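PDB 6CNG: DegV domain-containing protein spr0652 from Streptococcus pneumoniae, which binds linoleic acid and probably other long-chain fatty acids, as the fatty-acid-binding protein of a fatty acid kinase system. Local coordinates for residues 25-37 with 275-287. Numbering follows the deposited sequence.
Sequences IIADSGCDYRQLP and DIKILPTSGLCSF
Ser-282 joins the two segments through both its side chain and its backbone. Its hydroxyl donates to the carbonyl oxygen of Ser-29, OG to O 2.5 Å, arriving almost in line with the C=O bond. The same OG accepts from Cys-285 N at 3.1 Å and so caps the N-terminus of helix 283-289; chi1 of 63° puts it between the backbone N and the carbonyl carbon of its own residue, the place from which it reaches both partners. The Ser-282 amide in turn donates to Asp-32 OD1 over 3.2 Å, meeting the anti side of the carboxylate about 15° off its plane. Asp-32 CG lies beside its own backbone N (chi1 -53°), which carries OD1 across to this amide, while CB packs against the carbonyl oxygen of Pro-280. A water donates to Asp-32 O and to Pro-280 O, its oxygen 2.6 Å from each. Around this polar centre, Cys-285 SG approaches Gly-30 O to 3.4 Å, and the Arg-34 guanidinium places one face over Ser-282 CB. Back along strand 275-280, CD1 of Leu-279 makes the apolar contact with the ring of Tyr-33, 3.6 Å from CE1, the two side chains crossing at a slant; Pro-37 CD lies over one face of that ring, toward its rim. Asp-61 accepts from Ser-29 OG, Gly-283 N and Leu-284 N and forms a salt bridge with Arg-34, tying the turn to the start of the helix. The contact bridges the two sheets of the DegV fold: the loop leaving strand 23-28 of one meets the end of edge strand 275-280 of the other, with helix 143-157 packed on Cys-31 and Leu-279, and helix 283-289 bringing Leu-284 alongside the bound linoleic acid.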
loop_
_atom_site.group_PDB
_atom_site.type_symbol
_atom_site.label_atom_id
_atom_site.label_comp_id
_atom_site.label_asym_id
_atom_site.label_seq_id
_atom_site.Cartn_x
_atom_site.Cartn_y
_atom_site.Cartn_z
ATOM N N ILE A 25 -9.926 5.628 11.102
ATOM C CA ILE A 25 -9.116 5.530 9.897
ATOM C C ILE A 25 -9.300 4.120 9.361
ATOM O O ILE A 25 -8.961 3.143 10.038
ATOM C CB ILE A 25 -7.635 5.820 10.183
ATOM C CG1 ILE A 25 -7.463 7.243 10.701
ATOM C CG2 ILE A 25 -6.818 5.608 8.924
ATOM C CD1 ILE A 25 -6.071 7.512 11.247
ATOM N N ILE A 26 -9.843 4.025 8.154
ATOM C CA ILE A 26 -10.131 2.756 7.496
ATOM C C ILE A 26 -9.219 2.635 6.289
ATOM O O ILE A 26 -8.972 3.613 5.591
ATOM C CB ILE A 26 -11.607 2.668 7.064
ATOM C CG1 ILE A 26 -12.523 3.095 8.198
ATOM C CG2 ILE A 26 -11.923 1.258 6.636
ATOM C CD1 ILE A 26 -13.978 3.098 7.858
ATOM N N ALA A 27 -8.687 1.448 6.073
ATOM C CA ALA A 27 -7.877 1.197 4.896
ATOM C C ALA A 27 -8.153 -0.214 4.414
ATOM O O ALA A 27 -8.521 -1.077 5.197
ATOM C CB ALA A 27 -6.374 1.345 5.193
ATOM N N ASP A 28 -7.988 -0.447 3.125
ATOM C CA ASP A 28 -8.043 -1.823 2.650
ATOM C C ASP A 28 -6.680 -2.514 2.847
ATOM O O ASP A 28 -5.695 -1.896 3.253
ATOM C CB ASP A 28 -8.563 -1.860 1.210
ATOM C CG ASP A 28 -7.651 -1.153 0.219
ATOM O OD1 ASP A 28 -6.404 -1.262 0.367
ATOM O OD2 ASP A 28 -8.180 -0.518 -0.724
ATOM N N SER A 29 -6.619 -3.816 2.554
ATOM C CA SER A 29 -5.409 -4.593 2.834
ATOM C C SER A 29 -4.255 -4.370 1.812
ATOM O O SER A 29 -3.245 -5.096 1.853
ATOM C CB SER A 29 -5.771 -6.058 3.064
ATOM O OG SER A 29 -6.225 -6.677 1.903
ATOM N N GLY A 30 -4.359 -3.353 0.954
ATOM C CA GLY A 30 -3.205 -2.760 0.314
ATOM C C GLY A 30 -2.351 -1.932 1.247
ATOM O O GLY A 30 -1.242 -1.547 0.864
ATOM N N CYS A 31 -2.873 -1.616 2.438
ATOM C CA CYS A 31 -2.121 -1.085 3.569
ATOM C C CYS A 31 -1.563 -2.247 4.377
ATOM O O CYS A 31 -2.251 -3.234 4.629
ATOM C CB CYS A 31 -3.040 -0.262 4.476
ATOM S SG CYS A 31 -2.354 0.357 6.035
ATOM N N ASP A 32 -0.321 -2.118 4.794
ATOM C CA ASP A 32 0.347 -3.218 5.457
ATOM C C ASP A 32 0.115 -3.268 6.954
ATOM O O ASP A 32 0.454 -4.281 7.561
ATOM C CB ASP A 32 1.844 -3.124 5.163
ATOM C CG ASP A 32 2.125 -3.034 3.675
ATOM O OD1 ASP A 32 1.803 -3.975 2.949
ATOM O OD2 ASP A 32 2.620 -1.998 3.239
ATOM N N TYR A 33 -0.447 -2.218 7.554
ATOM C CA TYR A 33 -0.738 -2.205 8.980
ATOM C C TYR A 33 -1.907 -3.132 9.299
ATOM O O TYR A 33 -2.953 -3.076 8.650
ATOM C CB TYR A 33 -1.111 -0.784 9.424
ATOM C CG TYR A 33 0.022 0.210 9.478
ATOM C CD1 TYR A 33 1.224 -0.103 10.074
ATOM C CD2 TYR A 33 -0.118 1.462 8.928
ATOM C CE1 TYR A 33 2.251 0.818 10.119
ATOM C CE2 TYR A 33 0.893 2.381 8.967
ATOM C CZ TYR A 33 2.075 2.064 9.563
ATOM O OH TYR A 33 3.078 3.019 9.580
ATOM N N ARG A 34 -1.740 -3.964 10.329
ATOM C CA ARG A 34 -2.888 -4.573 10.994
ATOM C C ARG A 34 -3.286 -3.789 12.237
ATOM O O ARG A 34 -4.471 -3.723 12.579
ATOM C CB ARG A 34 -2.603 -6.033 11.377
ATOM C CG ARG A 34 -1.782 -6.881 10.378
ATOM C CD ARG A 34 -2.520 -7.115 9.093
ATOM N NE ARG A 34 -2.102 -8.357 8.456
ATOM C CZ ARG A 34 -2.620 -8.825 7.325
ATOM N NH1 ARG A 34 -3.567 -8.146 6.700
ATOM N NH2 ARG A 34 -2.196 -9.974 6.824
ATOM N N GLN A 35 -2.302 -3.168 12.878
ATOM C CA GLN A 35 -2.501 -2.257 13.983
ATOM C C GLN A 35 -1.772 -0.977 13.635
ATOM O O GLN A 35 -0.648 -1.025 13.148
ATOM C CB GLN A 35 -1.867 -2.802 15.279
ATOM C CG GLN A 35 -2.415 -4.140 15.776
ATOM C CD GLN A 35 -1.651 -4.707 16.961
ATOM O OE1 GLN A 35 -2.218 -4.934 18.023
ATOM N NE2 GLN A 35 -0.371 -4.948 16.779
ATOM N N LEU A 36 -2.389 0.156 13.937
ATOM C CA LEU A 36 -1.788 1.453 13.667
ATOM C C LEU A 36 -0.926 1.827 14.844
ATOM O O LEU A 36 -1.431 1.880 15.959
ATOM C CB LEU A 36 -2.879 2.487 13.515
ATOM C CG LEU A 36 -2.470 3.838 12.939
ATOM C CD1 LEU A 36 -1.655 3.705 11.689
ATOM C CD2 LEU A 36 -3.729 4.580 12.657
ATOM N N PRO A 37 0.372 2.039 14.670
ATOM C CA PRO A 37 1.182 2.441 15.809
ATOM C C PRO A 37 0.594 3.656 16.506
ATOM O O PRO A 37 0.273 4.675 15.873
ATOM C CB PRO A 37 2.549 2.727 15.181
ATOM C CG PRO A 37 2.620 1.871 14.019
ATOM C CD PRO A 37 1.211 1.832 13.480
ATOM N N ASP A 275 13.898 8.780 8.774
ATOM C CA ASP A 275 13.011 8.076 9.671
ATOM C C ASP A 275 12.452 6.951 8.811
ATOM O O ASP A 275 11.526 7.153 8.028
ATOM C CB ASP A 275 11.942 9.036 10.184
ATOM C CG ASP A 275 10.866 8.348 11.028
ATOM O OD1 ASP A 275 10.956 7.117 11.259
ATOM O OD2 ASP A 275 9.924 9.054 11.464
ATOM N N ILE A 276 13.039 5.785 8.934
ATOM C CA ILE A 276 12.695 4.651 8.097
ATOM C C ILE A 276 12.075 3.563 8.956
ATOM O O ILE A 276 12.568 3.257 10.048
ATOM C CB ILE A 276 13.960 4.119 7.397
ATOM C CG1 ILE A 276 14.648 5.236 6.634
ATOM C CG2 ILE A 276 13.618 2.952 6.470
ATOM C CD1 ILE A 276 15.979 4.814 6.091
ATOM N N LYS A 277 10.981 2.987 8.440
ATOM C CA LYS A 277 10.335 1.793 8.960
ATOM C C LYS A 277 10.368 0.701 7.894
ATOM O O LYS A 277 10.271 0.974 6.699
ATOM C CB LYS A 277 8.870 2.079 9.320
ATOM C CG LYS A 277 8.619 3.251 10.273
ATOM C CD LYS A 277 7.128 3.691 10.256
ATOM C CE LYS A 277 6.903 5.141 10.757
ATOM N NZ LYS A 277 7.603 6.218 9.961
ATOM N N ILE A 278 10.517 -0.545 8.324
ATOM C CA ILE A 278 10.449 -1.702 7.435
ATOM C C ILE A 278 9.294 -2.562 7.940
ATOM O O ILE A 278 9.268 -2.936 9.122
ATOM C CB ILE A 278 11.773 -2.485 7.416
ATOM C CG1 ILE A 278 12.959 -1.549 7.190
ATOM C CG2 ILE A 278 11.743 -3.581 6.371
ATOM C CD1 ILE A 278 14.312 -2.216 7.410
ATOM N N LEU A 279 8.314 -2.822 7.070
ATOM C CA LEU A 279 7.132 -3.596 7.442
ATOM C C LEU A 279 6.969 -4.801 6.532
ATOM O O LEU A 279 7.272 -4.730 5.344
ATOM C CB LEU A 279 5.839 -2.778 7.324
ATOM C CG LEU A 279 5.742 -1.514 8.155
ATOM C CD1 LEU A 279 4.445 -0.840 7.814
ATOM C CD2 LEU A 279 5.811 -1.875 9.605
ATOM N N PRO A 280 6.457 -5.907 7.043
ATOM C CA PRO A 280 6.131 -7.015 6.158
ATOM C C PRO A 280 4.890 -6.686 5.334
ATOM O O PRO A 280 3.965 -6.018 5.794
ATOM C CB PRO A 280 5.906 -8.175 7.129
ATOM C CG PRO A 280 5.440 -7.536 8.347
ATOM C CD PRO A 280 6.007 -6.162 8.414
ATOM N N THR A 281 4.886 -7.145 4.096
ATOM C CA THR A 281 3.734 -6.927 3.245
ATOM C C THR A 281 2.497 -7.661 3.760
ATOM O O THR A 281 2.588 -8.702 4.422
ATOM C CB THR A 281 4.061 -7.410 1.842
ATOM O OG1 THR A 281 4.816 -8.619 1.920
ATOM C CG2 THR A 281 4.877 -6.400 1.123
ATOM N N SER A 282 1.330 -7.118 3.413
ATOM C CA SER A 282 0.063 -7.788 3.611
ATOM C C SER A 282 -0.049 -8.991 2.685
ATOM O O SER A 282 0.795 -9.249 1.836
ATOM C CB SER A 282 -1.088 -6.825 3.331
ATOM O OG SER A 282 -1.104 -6.386 2.004
ATOM N N GLY A 283 -1.134 -9.739 2.853
ATOM C CA GLY A 283 -1.386 -10.859 1.963
ATOM C C GLY A 283 -1.550 -10.413 0.531
ATOM O O GLY A 283 -0.979 -10.995 -0.385
ATOM N N LEU A 284 -2.295 -9.334 0.331
ATOM C CA LEU A 284 -2.499 -8.795 -0.996
ATOM C C LEU A 284 -1.199 -8.292 -1.571
ATOM O O LEU A 284 -0.854 -8.584 -2.713
ATOM C CB LEU A 284 -3.486 -7.653 -0.873
ATOM C CG LEU A 284 -3.966 -7.042 -2.172
ATOM C CD1 LEU A 284 -2.963 -6.058 -2.703
ATOM C CD2 LEU A 284 -4.264 -8.142 -3.171
ATOM N N CYS A 285 -0.487 -7.495 -0.813
ATOM C CA CYS A 285 0.752 -6.954 -1.333
ATOM C C CYS A 285 1.785 -8.040 -1.528
ATOM O O CYS A 285 2.559 -7.974 -2.474
ATOM C CB CYS A 285 1.252 -5.847 -0.430
ATOM S SG CYS A 285 0.201 -4.368 -0.488
ATOM N N SER A 286 1.808 -9.050 -0.666
ATOM C CA SER A 286 2.709 -10.181 -0.892
ATOM C C SER A 286 2.358 -10.891 -2.184
ATOM O O SER A 286 3.234 -11.289 -2.942
ATOM C CB SER A 286 2.646 -11.169 0.276
ATOM O OG SER A 286 2.871 -10.510 1.501
ATOM N N PHE A 287 1.072 -11.036 -2.452
ATOM C CA PHE A 287 0.636 -11.766 -3.616
ATOM C C PHE A 287 1.097 -11.093 -4.882
ATOM O O PHE A 287 1.509 -11.762 -5.833
ATOM C CB PHE A 287 -0.883 -11.810 -3.579
ATOM C CG PHE A 287 -1.497 -12.406 -4.782
ATOM C CD1 PHE A 287 -1.282 -13.714 -5.107
ATOM C CD2 PHE A 287 -2.319 -11.663 -5.573
ATOM C CE1 PHE A 287 -1.866 -14.253 -6.214
ATOM C CE2 PHE A 287 -2.893 -12.207 -6.680
ATOM C CZ PHE A 287 -2.680 -13.491 -6.993
HETATM O O HOH W 1 2.864 -5.167 8.020
#